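Local coordinates for protein adenylyltransferase MntA (Aphanizomenon flos-aquae 2012/KM1/D3, PDB 7AE2) that neutralizes the cognate toxin HepT, as the antitoxin of a type VII toxin-antitoxin system, mostly by transferring two AMP groups in succession from ATP to a toxin tyrosine, at residues B[14-18]-B[73-78]. Numbering follows the deposited sequence.
Sequences LSLRL and ILGEIF
Leu-18 and Ile-77 meet through the ends of their side chains, CD2 of the leucine lying 3.6 Å from CD1 of the isoleucine. The same Leu-18 CD2 stands 3.6 Å from CD2 of Leu-74, whose side chain runs roughly perpendicular to that of Leu-18. Ile-77 also serves the other end of the contact: its CG2 branch, anti to the backbone N, rests 3.5 Å from the carbonyl O of Leu-14, while CG1 (chi1 -68°) carries CD1 on to Leu-18. Ile-77 thus touches both Leu-14 and Leu-18, at the two ends of 14-18. In return, CD1 of Leu-14 packs 3.5 Å from the carbonyl O of Ile-77.

The Phe-78 ring is approached at its edge. CB of Leu-14 lies in the ring plane, 4.0 Å from Phe-78 CD1, and Ser-15 OG comes to 3.4 Å from CZ of the same ring. The hydroxyl of this buried serine is hydrogen-bonded to the carbonyl O of Leu-11, in helix 8-14.

No hydrogen bond joins the segments. Leu-28 of strand 25-31 touches Ser-15, Leu-18 and Phe-78, so the turn linking helices 8-14 and 18-21 and the C-terminal part of helix 70-78 share a hydrophobic layer against the mixed sheet of the Polbeta-type nucleotidyltransferase fold.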
loop_
_atom_site.group_PDB
_atom_site.type_symbol
_atom_site.label_atom_id
_atom_site.label_comp_id
_atom_site.label_asym_id
_atom_site.label_seq_id
_atom_site.Cartn_x
_atom_site.Cartn_y
_atom_site.Cartn_z
ATOM N N LEU B 14 -15.879 24.809 3.354
ATOM C CA LEU B 14 -16.321 23.729 2.482
ATOM C C LEU B 14 -16.949 22.578 3.258
ATOM O O LEU B 14 -17.696 21.788 2.670
ATOM C CB LEU B 14 -15.146 23.216 1.646
ATOM C CG LEU B 14 -14.566 24.185 0.610
ATOM C CD1 LEU B 14 -13.305 23.612 -0.017
ATOM C CD2 LEU B 14 -15.596 24.514 -0.460
ATOM N N SER B 15 -16.674 22.470 4.561
ATOM C CA SER B 15 -17.225 21.375 5.353
ATOM C C SER B 15 -18.720 21.526 5.607
ATOM O O SER B 15 -19.364 20.552 6.014
ATOM C CB SER B 15 -16.478 21.262 6.683
ATOM O OG SER B 15 -15.128 20.883 6.477
ATOM N N LEU B 16 -19.288 22.714 5.380
ATOM C CA LEU B 16 -20.729 22.881 5.554
ATOM C C LEU B 16 -21.514 22.073 4.530
ATOM O O LEU B 16 -22.674 21.718 4.776
ATOM C CB LEU B 16 -21.103 24.360 5.466
ATOM C CG LEU B 16 -20.461 25.257 6.523
ATOM C CD1 LEU B 16 -21.027 26.666 6.443
ATOM C CD2 LEU B 16 -20.659 24.667 7.912
ATOM N N ARG B 17 -20.902 21.767 3.385
ATOM C CA ARG B 17 -21.531 20.914 2.386
ATOM C C ARG B 17 -21.604 19.455 2.815
ATOM O O ARG B 17 -22.271 18.662 2.143
ATOM C CB ARG B 17 -20.775 21.018 1.059
ATOM C CG ARG B 17 -20.791 22.403 0.423
ATOM C CD ARG B 17 -19.650 22.565 -0.576
ATOM N NE ARG B 17 -19.940 23.579 -1.588
ATOM C CZ ARG B 17 -19.709 24.880 -1.440
ATOM N NH1 ARG B 17 -20.009 25.723 -2.419
ATOM N NH2 ARG B 17 -19.181 25.341 -0.313
ATOM N N LEU B 18 -20.939 19.082 3.914
ATOM C CA LEU B 18 -20.909 17.682 4.323
ATOM C C LEU B 18 -22.214 17.245 4.975
ATOM O O LEU B 18 -22.534 16.050 4.969
ATOM C CB LEU B 18 -19.744 17.437 5.281
ATOM C CG LEU B 18 -18.341 17.462 4.677
ATOM C CD1 LEU B 18 -17.300 17.357 5.775
ATOM C CD2 LEU B 18 -18.186 16.330 3.679
ATOM N N ILE B 73 -15.589 11.333 -0.869
ATOM C CA ILE B 73 -16.473 12.485 -0.722
ATOM C C ILE B 73 -15.677 13.715 -0.299
ATOM O O ILE B 73 -15.850 14.806 -0.854
ATOM C CB ILE B 73 -17.603 12.170 0.276
ATOM C CG1 ILE B 73 -18.516 11.074 -0.279
ATOM C CG2 ILE B 73 -18.404 13.426 0.594
ATOM C CD1 ILE B 73 -19.638 10.683 0.659
ATOM N N LEU B 74 -14.793 13.557 0.689
ATOM C CA LEU B 74 -13.961 14.676 1.118
ATOM C C LEU B 74 -13.036 15.145 0.003
ATOM O O LEU B 74 -12.739 16.342 -0.094
ATOM C CB LEU B 74 -13.145 14.287 2.352
ATOM C CG LEU B 74 -13.920 14.018 3.643
ATOM C CD1 LEU B 74 -12.966 13.649 4.766
ATOM C CD2 LEU B 74 -14.758 15.227 4.027
ATOM N N GLY B 75 -12.577 14.226 -0.848
ATOM C CA GLY B 75 -11.676 14.613 -1.920
ATOM C C GLY B 75 -12.340 15.502 -2.953
ATOM O O GLY B 75 -11.738 16.466 -3.434
ATOM N N GLU B 76 -13.590 15.195 -3.309
ATOM C CA GLU B 76 -14.296 16.005 -4.296
ATOM C C GLU B 76 -14.731 17.344 -3.717
ATOM O O GLU B 76 -14.871 18.322 -4.461
ATOM C CB GLU B 76 -15.506 15.240 -4.835
ATOM N N ILE B 77 -14.945 17.412 -2.405
ATOM C CA ILE B 77 -15.396 18.651 -1.780
ATOM C C ILE B 77 -14.213 19.554 -1.453
ATOM O O ILE B 77 -14.239 20.760 -1.728
ATOM C CB ILE B 77 -16.239 18.337 -0.530
ATOM C CG1 ILE B 77 -17.561 17.679 -0.939
ATOM C CG2 ILE B 77 -16.491 19.598 0.288
ATOM C CD1 ILE B 77 -18.441 17.293 0.226
ATOM N N PHE B 78 -13.155 18.990 -0.869
ATOM C CA PHE B 78 -11.965 19.764 -0.534
ATOM C C PHE B 78 -11.023 19.953 -1.716
ATOM O O PHE B 78 -10.055 20.713 -1.593
ATOM C CB PHE B 78 -11.205 19.096 0.615
ATOM C CG PHE B 78 -11.980 19.029 1.901
ATOM C CD1 PHE B 78 -12.978 19.950 2.176
ATOM C CD2 PHE B 78 -11.707 18.044 2.837
ATOM C CE1 PHE B 78 -13.690 19.890 3.359
ATOM C CE2 PHE B 78 -12.417 17.979 4.022
ATOM C CZ PHE B 78 -13.410 18.904 4.283
#